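Local coordinates for protein putative carbohydrate-active enzyme (PDB 5WH8) that probably hydrolyses O-glycosidic bonds of polysaccharides such as cellulose, this chain being the family 5 glycoside hydrolase domain of a longer, multi-modular protein, at residues A[105-111]-A[143-149]; A[53-58]-A[293-297]. One frame throughout, in Å; residues are numbered along the deposited sequence.

Contact 1 of 2, residues A[105-111]-A[143-149]; sequences IIDWHVL and LYEICNE
I105, I106 and D107 pair in parallel with L143, Y144 and E145, the short strand axes 4.8 Å apart at closest and 15° from parallel, and backbone hydrogen bonds run from I106 N to L143 O, E145 N to I106 O and W108 N to E145 O. Past E145 the register slips by one residue, with W108 nearest C147, yet hydrogen bonding carries on beyond the strand: N148 N donates to W108 O, which V110 N meets from the other face of its plane across the inverse gamma turn centred on H109. Inward, the side chains of D107 and E145 run alongside each other and their carboxylates stack, with OD1 of D107 3.9 Å from OE1 of E145. The like charges are probably offset by R64, which forms a salt bridge with E145 OE1, while T236 hydrogen-bonds OE2. The strands are the third and fourth of a TIM barrel, joined through helix 122-135 in a beta-alpha-beta crossover. On the face turned to the outer helices, I106 CD1 meets the ring edge of Y144 at CE1, 4.1 Å away. At the C-terminal mouth, H109 ND1 donates to the syn side of D107 OD2 over 2.7 Å, which fixes the rotation of the imidazole. The N148 amide stacks on that ring, planes 14° apart, with ND2 3.2 Å above the ring centre. N148 reaches this position with CG anti to the backbone N (chi1 172°), where ND2 also donates to V110 O at 3.0 Å and OD1 accepts from R64. E149 follows in an Asn-Glu-Pro sequence, consistent with the place where GH5 enzymes carry their acid/base; its OE1 lies 3.4 Å from L111 CD1, and its OE2 is hydrogen-bonded to H209.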
ATOM      1  N   ILE A 105      -5.683   0.108  -0.008  1.00  9.23           N
ATOM      2  CA  ILE A 105      -4.850   1.314   0.016  1.00  7.19           C
ATOM      3  C   ILE A 105      -5.063   2.093  -1.265  1.00  9.16           C
ATOM      4  O   ILE A 105      -4.858   1.547  -2.365  1.00 10.19           O
ATOM      5  CB  ILE A 105      -3.351   1.007   0.150  1.00  9.65           C
ATOM      6  CG1 ILE A 105      -3.058   0.238   1.433  1.00 10.02           C
ATOM      7  CG2 ILE A 105      -2.554   2.297   0.157  1.00 10.21           C
ATOM      8  CD1 ILE A 105      -1.620  -0.272   1.545  1.00 11.51           C
ATOM      9  N   ILE A 106      -5.483   3.351  -1.114  1.00  8.48           N
ATOM     10  CA  ILE A 106      -5.538   4.320  -2.199  1.00  7.34           C
ATOM     11  C   ILE A 106      -4.196   5.027  -2.202  1.00  7.59           C
ATOM     12  O   ILE A 106      -3.887   5.795  -1.268  1.00  9.45           O
ATOM     13  CB  ILE A 106      -6.703   5.321  -1.996  1.00 10.69           C
ATOM     14  CG1 ILE A 106      -8.038   4.567  -1.945  1.00 11.81           C
ATOM     15  CG2 ILE A 106      -6.708   6.375  -3.112  1.00 11.49           C
ATOM     16  CD1 ILE A 106      -9.267   5.460  -1.683  1.00 13.58           C
ATOM     17  N   ASP A 107      -3.376   4.729  -3.211  1.00  8.53           N
ATOM     18  CA  ASP A 107      -1.987   5.231  -3.257  1.00  7.62           C
ATOM     19  C   ASP A 107      -1.799   6.285  -4.355  1.00  8.05           C
ATOM     20  O   ASP A 107      -1.899   5.992  -5.556  1.00  8.17           O
ATOM     21  CB  ASP A 107      -1.055   4.016  -3.437  1.00  8.69           C
ATOM     22  CG  ASP A 107       0.301   4.353  -4.043  1.00 10.19           C
ATOM     23  OD1 ASP A 107       0.871   5.441  -3.802  1.00  9.53           O
ATOM     24  OD2 ASP A 107       0.811   3.464  -4.777  1.00 10.55           O
ATOM     25  N   TRP A 108      -1.581   7.531  -3.928  1.00  8.80           N
ATOM     26  CA  TRP A 108      -1.224   8.634  -4.831  1.00  8.10           C
ATOM     27  C   TRP A 108       0.254   8.449  -5.187  1.00 11.74           C
ATOM     28  O   TRP A 108       1.173   8.806  -4.419  1.00 11.36           O
ATOM     29  CB  TRP A 108      -1.503   9.972  -4.150  1.00 10.66           C
ATOM     30  CG  TRP A 108      -1.249  11.221  -4.965  1.00  9.23           C
ATOM     31  CD1 TRP A 108      -0.232  12.130  -4.788  1.00 11.84           C
ATOM     32  CD2 TRP A 108      -2.047  11.721  -6.054  1.00  9.35           C
ATOM     33  NE1 TRP A 108      -0.355  13.163  -5.693  1.00 11.10           N
ATOM     34  CE2 TRP A 108      -1.458  12.932  -6.481  1.00 11.71           C
ATOM     35  CE3 TRP A 108      -3.197  11.256  -6.704  1.00 12.48           C
ATOM     36  CZ2 TRP A 108      -1.970  13.677  -7.540  1.00 10.63           C
ATOM     37  CZ3 TRP A 108      -3.715  12.000  -7.745  1.00 13.25           C
ATOM     38  CH2 TRP A 108      -3.098  13.191  -8.164  1.00 11.85           C
ATOM     39  N   HIS A 109       0.481   7.840  -6.343  1.00  9.75           N
ATOM     40  CA  HIS A 109       1.755   7.155  -6.618  1.00  8.71           C
ATOM     41  C   HIS A 109       2.738   8.074  -7.320  1.00 13.20           C
ATOM     42  O   HIS A 109       2.981   7.928  -8.516  1.00 12.64           O
ATOM     43  CB  HIS A 109       1.483   5.877  -7.441  1.00  7.30           C
ATOM     44  CG  HIS A 109       2.617   4.879  -7.480  1.00  8.12           C
ATOM     45  ND1 HIS A 109       2.793   3.930  -6.496  1.00  9.05           N
ATOM     46  CD2 HIS A 109       3.566   4.616  -8.418  1.00  8.74           C
ATOM     47  CE1 HIS A 109       3.805   3.140  -6.809  1.00 11.43           C
ATOM     48  NE2 HIS A 109       4.298   3.536  -7.972  1.00 10.44           N
ATOM     49  N   VAL A 110       3.281   9.026  -6.552  1.00  8.36           N
ATOM     50  CA  VAL A 110       4.349   9.922  -7.034  1.00 10.26           C
ATOM     51  C   VAL A 110       5.640   9.122  -7.231  1.00 11.84           C
ATOM     52  O   VAL A 110       5.927   8.203  -6.461  1.00 11.20           O
ATOM     53  CB  VAL A 110       4.605  11.105  -6.074  1.00 14.47           C
ATOM     54  CG1 VAL A 110       3.338  11.873  -5.800  1.00 12.47           C
ATOM     55  CG2 VAL A 110       5.228  10.668  -4.781  1.00 15.09           C
ATOM     56  N   LEU A 111       6.389   9.454  -8.282  1.00 10.17           N
ATOM     57  CA  LEU A 111       7.649   8.793  -8.556  1.00  9.85           C
ATOM     58  C   LEU A 111       8.553   9.617  -9.490  1.00 10.58           C
ATOM     59  O   LEU A 111       9.529  10.212  -9.034  1.00 13.86           O
ATOM     60  CB  LEU A 111       7.378   7.408  -9.139  1.00 12.64           C
ATOM     61  CG  LEU A 111       8.574   6.487  -9.397  1.00 14.36           C
ATOM     62  CD1 LEU A 111       9.396   6.224  -8.127  1.00 15.55           C
ATOM     63  CD2 LEU A 111       8.047   5.209 -10.000  1.00 20.24           C
ATOM     64  N   LEU A 143      -7.325   2.808   3.483  1.00  9.14           N
ATOM     65  CA  LEU A 143      -6.179   3.535   4.045  1.00  9.10           C
ATOM     66  C   LEU A 143      -5.699   4.501   2.971  1.00  8.27           C
ATOM     67  O   LEU A 143      -5.762   4.171   1.791  1.00  9.79           O
ATOM     68  CB  LEU A 143      -5.025   2.611   4.456  1.00 10.28           C
ATOM     69  CG  LEU A 143      -5.313   1.600   5.574  1.00 10.58           C
ATOM     70  CD1 LEU A 143      -5.979   0.369   4.996  1.00 11.25           C
ATOM     71  CD2 LEU A 143      -4.044   1.179   6.297  1.00 10.42           C
ATOM     72  N   TYR A 144      -5.209   5.675   3.370  1.00  9.75           N
ATOM     73  CA  TYR A 144      -4.824   6.730   2.426  1.00  7.48           C
ATOM     74  C   TYR A 144      -3.294   6.899   2.370  1.00  9.62           C
ATOM     75  O   TYR A 144      -2.672   7.376   3.326  1.00  9.93           O
ATOM     76  CB  TYR A 144      -5.512   8.061   2.838  1.00  9.56           C
ATOM     77  CG  TYR A 144      -7.048   8.026   2.907  1.00  9.78           C
ATOM     78  CD1 TYR A 144      -7.808   7.361   1.936  1.00 10.86           C
ATOM     79  CD2 TYR A 144      -7.730   8.700   3.923  1.00 12.19           C
ATOM     80  CE1 TYR A 144      -9.197   7.376   1.988  1.00 13.42           C
ATOM     81  CE2 TYR A 144      -9.096   8.700   3.994  1.00 11.53           C
ATOM     82  CZ  TYR A 144      -9.832   8.034   3.024  1.00 12.08           C
ATOM     83  OH  TYR A 144     -11.209   8.063   3.076  1.00 13.31           O
ATOM     84  N   GLU A 145      -2.676   6.493   1.254  1.00  9.27           N
ATOM     85  CA  GLU A 145      -1.228   6.621   1.061  1.00  9.21           C
ATOM     86  C   GLU A 145      -0.985   7.865   0.194  1.00  9.87           C
ATOM     87  O   GLU A 145      -1.166   7.824  -1.026  1.00  9.43           O
ATOM     88  CB  GLU A 145      -0.656   5.345   0.418  1.00  8.75           C
ATOM     89  CG  GLU A 145       0.857   5.377   0.188  1.00  8.29           C
ATOM     90  CD  GLU A 145       1.444   4.066  -0.310  1.00 10.73           C
ATOM     91  OE1 GLU A 145       0.671   3.135  -0.623  1.00  8.93           O
ATOM     92  OE2 GLU A 145       2.691   3.985  -0.429  1.00 11.49           O
ATOM     93  N   ILE A 146      -0.601   8.975   0.831  1.00  9.47           N
ATOM     94  CA  ILE A 146      -0.705  10.300   0.214  1.00  7.84           C
ATOM     95  C   ILE A 146       0.452  10.650  -0.764  1.00  9.73           C
ATOM     96  O   ILE A 146       0.295  11.598  -1.553  1.00  9.65           O
ATOM     97  CB  ILE A 146      -0.861  11.415   1.321  1.00  8.84           C
ATOM     98  CG1 ILE A 146       0.273  11.349   2.355  1.00  9.20           C
ATOM     99  CG2 ILE A 146      -2.226  11.297   1.997  1.00 10.66           C
ATOM    100  CD1 ILE A 146       0.368  12.614   3.263  1.00 10.46           C
ATOM    101  N   CYS A 147       1.573   9.925  -0.717  1.00 11.33           N
ATOM    102  CA  CYS A 147       2.700  10.118  -1.665  1.00 11.19           C
ATOM    103  C   CYS A 147       3.693   8.941  -1.657  1.00 13.28           C
ATOM    104  O   CYS A 147       4.634   8.906  -0.876  1.00 11.93           O
ATOM    105  CB  CYS A 147       3.466  11.431  -1.376  1.00 12.13           C
ATOM    106  SG  CYS A 147       3.990  11.688   0.339  1.00 14.02           S
ATOM    107  N   ASN A 148       3.493   8.012  -2.581  1.00 12.24           N
ATOM    108  CA  ASN A 148       4.303   6.782  -2.709  1.00 11.55           C
ATOM    109  C   ASN A 148       5.807   6.866  -2.340  1.00 10.16           C
ATOM    110  O   ASN A 148       6.241   6.320  -1.302  1.00  9.14           O
ATOM    111  CB  ASN A 148       4.155   6.299  -4.163  1.00  9.24           C
ATOM    112  CG  ASN A 148       5.084   5.151  -4.525  1.00 10.39           C
ATOM    113  OD1 ASN A 148       5.127   4.134  -3.839  1.00 10.66           O
ATOM    114  ND2 ASN A 148       5.819   5.306  -5.629  1.00 10.60           N
ATOM    115  N   GLU A 149       6.596   7.494  -3.209  1.00 11.91           N
ATOM    116  CA  GLU A 149       8.066   7.562  -3.067  1.00 10.23           C
ATOM    117  C   GLU A 149       8.617   8.949  -3.383  1.00  9.27           C
ATOM    118  O   GLU A 149       9.045   9.218  -4.515  1.00 10.95           O
ATOM    119  CB  GLU A 149       8.772   6.536  -3.973  1.00  8.28           C
ATOM    120  CG  GLU A 149       8.655   5.114  -3.426  1.00 10.18           C
ATOM    121  CD  GLU A 149       9.342   4.079  -4.294  1.00 11.25           C
ATOM    122  OE1 GLU A 149       9.930   4.435  -5.342  1.00 15.47           O
ATOM    123  OE2 GLU A 149       9.318   2.880  -3.935  1.00 11.83           O
TER

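Contact 2 of 2, residues A[53-58]-A[293-297]; sequences ALVKDW and WNMVS
W58 and D57 meet W293 and N294 where the first outer helix of the TIM barrel packs against the loop leading into the final helix, 298-307. The W58 side chain leaves with CG anti to its own carbonyl carbon (chi1 -59°), and its indole comes to lie along the 293-297 loop. NE1 donates to W293 O over 3.0 Å, the acceptor close to the ring plane and the bond rather bent (139° at the hydrogen). Farther along the indole, CZ2 presses on V296 CG1 at 3.5 Å, while L54 CD2 lies over one face, toward the rim, and K304 makes a cation-pi contact with the ring. N294, its CG likewise anti to the carbonyl carbon (chi1 -70°), turns its amide toward D57: ND2 donates to D57 OD2 over 2.9 Å, a straight bond lying in the amide plane but reaching the carboxylate from well above its plane. The other end of the amide is held too, since OD1 accepts from K304 NZ, so the rotation of the group is fixed from both sides. On the last helical turn, the methyl of A53 abuts the root of the W293 side chain, its CB 3.6 Å from W293 CB.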
ATOM      1  N   ALA A  53     -10.060 -13.956  -6.881  1.00 10.77           N
ATOM      2  CA  ALA A  53      -9.016 -14.984  -6.829  1.00 12.18           C
ATOM      3  C   ALA A  53      -7.935 -14.618  -5.814  1.00 11.66           C
ATOM      4  O   ALA A  53      -7.454 -15.478  -5.077  1.00 12.80           O
ATOM      5  CB  ALA A  53      -8.384 -15.203  -8.230  1.00 14.61           C
ATOM      6  N   LEU A  54      -7.530 -13.347  -5.776  1.00 10.65           N
ATOM      7  CA  LEU A  54      -6.533 -12.936  -4.799  1.00 11.60           C
ATOM      8  C   LEU A  54      -6.999 -13.216  -3.367  1.00 10.41           C
ATOM      9  O   LEU A  54      -6.216 -13.638  -2.505  1.00 12.51           O
ATOM     10  CB  LEU A  54      -6.196 -11.458  -4.969  1.00 10.17           C
ATOM     11  CG  LEU A  54      -5.175 -11.168  -6.080  1.00  8.94           C
ATOM     12  CD1 LEU A  54      -5.171  -9.692  -6.382  1.00 13.04           C
ATOM     13  CD2 LEU A  54      -3.802 -11.626  -5.642  1.00 11.58           C
ATOM     14  N   VAL A  55      -8.264 -12.940  -3.086  1.00  9.50           N
ATOM     15  CA  VAL A  55      -8.784 -13.136  -1.730  1.00 10.51           C
ATOM     16  C   VAL A  55      -9.005 -14.608  -1.412  1.00 12.83           C
ATOM     17  O   VAL A  55      -8.510 -15.110  -0.387  1.00 13.95           O
ATOM     18  CB  VAL A  55     -10.087 -12.333  -1.547  1.00 12.67           C
ATOM     19  CG1 VAL A  55     -10.716 -12.598  -0.179  1.00 16.31           C
ATOM     20  CG2 VAL A  55      -9.806 -10.843  -1.703  1.00 13.33           C
ATOM     21  N   LYS A  56      -9.724 -15.306  -2.285  1.00 12.19           N
ATOM     22  CA  LYS A  56     -10.080 -16.697  -2.009  1.00 11.34           C
ATOM     23  C   LYS A  56      -8.937 -17.692  -2.194  1.00 13.16           C
ATOM     24  O   LYS A  56      -8.879 -18.689  -1.457  1.00 14.41           O
ATOM     25  CB  LYS A  56     -11.257 -17.135  -2.888  1.00 14.25           C
ATOM     26  CG  LYS A  56     -12.524 -16.313  -2.715  1.00 18.88           C
ATOM     27  CD  LYS A  56     -13.073 -16.281  -1.283  1.00 34.41           C
ATOM     28  CE  LYS A  56     -13.628 -17.626  -0.838  1.00 47.82           C
ATOM     29  NZ  LYS A  56     -14.222 -17.543   0.529  1.00 48.29           N
ATOM     30  N   ASP A  57      -8.060 -17.454  -3.170  1.00 10.39           N
ATOM     31  CA  ASP A  57      -6.964 -18.374  -3.495  1.00 10.34           C
ATOM     32  C   ASP A  57      -5.582 -17.949  -2.978  1.00 13.20           C
ATOM     33  O   ASP A  57      -4.791 -18.798  -2.583  1.00 12.86           O
ATOM     34  CB  ASP A  57      -6.858 -18.568  -5.019  1.00 12.94           C
ATOM     35  CG  ASP A  57      -8.178 -18.975  -5.669  1.00 14.94           C
ATOM     36  OD1 ASP A  57      -8.972 -19.712  -5.037  1.00 19.65           O
ATOM     37  OD2 ASP A  57      -8.407 -18.574  -6.823  1.00 12.39           O
ATOM     38  N   TRP A  58      -5.251 -16.659  -3.008  1.00 11.10           N
ATOM     39  CA  TRP A  58      -3.948 -16.233  -2.490  1.00 11.39           C
ATOM     40  C   TRP A  58      -4.032 -15.807  -1.013  1.00 11.56           C
ATOM     41  O   TRP A  58      -3.000 -15.575  -0.405  1.00 12.11           O
ATOM     42  CB  TRP A  58      -3.342 -15.066  -3.292  1.00 11.17           C
ATOM     43  CG  TRP A  58      -3.072 -15.226  -4.771  1.00 10.75           C
ATOM     44  CD1 TRP A  58      -3.831 -15.880  -5.712  1.00 12.61           C
ATOM     45  CD2 TRP A  58      -1.960 -14.668  -5.471  1.00  9.86           C
ATOM     46  NE1 TRP A  58      -3.253 -15.744  -6.953  1.00 10.39           N
ATOM     47  CE2 TRP A  58      -2.100 -15.009  -6.830  1.00 11.19           C
ATOM     48  CE3 TRP A  58      -0.857 -13.899  -5.080  1.00 14.60           C
ATOM     49  CZ2 TRP A  58      -1.187 -14.612  -7.796  1.00 10.75           C
ATOM     50  CZ3 TRP A  58       0.042 -13.506  -6.026  1.00 13.73           C
ATOM     51  CH2 TRP A  58      -0.116 -13.858  -7.381  1.00 13.57           C
ATOM     52  N   TRP A 293      -5.750 -16.403 -12.804  1.00 10.21           N
ATOM     53  CA  TRP A 293      -5.139 -15.525 -11.824  1.00  9.00           C
ATOM     54  C   TRP A 293      -4.257 -16.265 -10.829  1.00 13.60           C
ATOM     55  O   TRP A 293      -3.685 -15.638  -9.937  1.00 10.91           O
ATOM     56  CB  TRP A 293      -6.250 -14.753 -11.101  1.00  9.40           C
ATOM     57  CG  TRP A 293      -7.151 -14.063 -12.075  1.00 10.26           C
ATOM     58  CD1 TRP A 293      -8.496 -14.295 -12.280  1.00 13.06           C
ATOM     59  CD2 TRP A 293      -6.773 -13.041 -12.994  1.00 11.11           C
ATOM     60  NE1 TRP A 293      -8.962 -13.468 -13.277  1.00 14.13           N
ATOM     61  CE2 TRP A 293      -7.929 -12.690 -13.733  1.00 12.80           C
ATOM     62  CE3 TRP A 293      -5.573 -12.389 -13.276  1.00 11.81           C
ATOM     63  CZ2 TRP A 293      -7.901 -11.724 -14.745  1.00 13.64           C
ATOM     64  CZ3 TRP A 293      -5.549 -11.408 -14.278  1.00 16.18           C
ATOM     65  CH2 TRP A 293      -6.714 -11.091 -14.995  1.00 13.18           C
ATOM     66  N   ASN A 294      -4.105 -17.578 -11.004  1.00  9.60           N
ATOM     67  CA  ASN A 294      -3.209 -18.375 -10.180  1.00  9.42           C
ATOM     68  C   ASN A 294      -2.007 -18.910 -10.982  1.00  9.39           C
ATOM     69  O   ASN A 294      -1.206 -19.704 -10.477  1.00 11.19           O
ATOM     70  CB  ASN A 294      -3.985 -19.519  -9.524  1.00  7.91           C
ATOM     71  CG  ASN A 294      -4.948 -19.021  -8.458  1.00 11.23           C
ATOM     72  OD1 ASN A 294      -4.525 -18.558  -7.412  1.00 12.72           O
ATOM     73  ND2 ASN A 294      -6.240 -19.106  -8.724  1.00 12.16           N
ATOM     74  N   MET A 295      -1.875 -18.462 -12.225  1.00  9.60           N
ATOM     75  CA  MET A 295      -0.722 -18.825 -13.062  1.00  9.27           C
ATOM     76  C   MET A 295       0.481 -17.959 -12.692  1.00 11.36           C
ATOM     77  O   MET A 295       0.819 -16.994 -13.390  1.00 12.78           O
ATOM     78  CB  MET A 295      -1.057 -18.670 -14.537  1.00  9.72           C
ATOM     79  CG  MET A 295      -0.003 -19.266 -15.460  1.00 14.55           C
ATOM     80  SD  MET A 295       0.158 -21.071 -15.347  1.00 14.77           S
ATOM     81  CE  MET A 295      -1.187 -21.570 -16.436  1.00 14.70           C
ATOM     82  N   VAL A 296       1.099 -18.313 -11.568  1.00 10.97           N
ATOM     83  CA  VAL A 296       2.128 -17.486 -10.935  1.00 10.80           C
ATOM     84  C   VAL A 296       3.516 -17.690 -11.537  1.00 12.18           C
ATOM     85  O   VAL A 296       3.856 -18.771 -12.026  1.00 12.51           O
ATOM     86  CB  VAL A 296       2.223 -17.751  -9.423  1.00 11.81           C
ATOM     87  CG1 VAL A 296       0.985 -17.198  -8.709  1.00 17.75           C
ATOM     88  CG2 VAL A 296       2.395 -19.218  -9.114  1.00 12.51           C
ATOM     89  N   SER A 297       4.295 -16.620 -11.492  1.00 10.12           N
ATOM     90  CA  SER A 297       5.719 -16.631 -11.772  1.00 10.39           C
ATOM     91  C   SER A 297       6.507 -17.232 -10.605  1.00  8.38           C
ATOM     92  O   SER A 297       5.924 -17.568  -9.577  1.00 11.45           O
ATOM     93  CB  SER A 297       6.202 -15.202 -12.000  1.00 10.15           C
ATOM     94  OG  SER A 297       6.050 -14.466 -10.792  1.00 10.72           O
TER

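Overall arrangement
From the N terminus the chain passes through the first barrel strand and reaches residues 53-58, which include the last turn of the first outer helix, opening a loop that contact 2 closes only at 293-297, some 234 residues later. Contact 1 is nested within it: 105-111 and 143-149 close a much shorter loop that holds helix 122-135. The inner contact lies in the buried barrel wall and joins the third and fourth strands; the outer one, near the surface, ties the start of the barrel to the segment after its eighth strand. The C25-C316 disulfide spans a still wider loop enclosing both. The two contacts do not touch, their centres being about 24 Å apart and their nearest atoms about 12 Å.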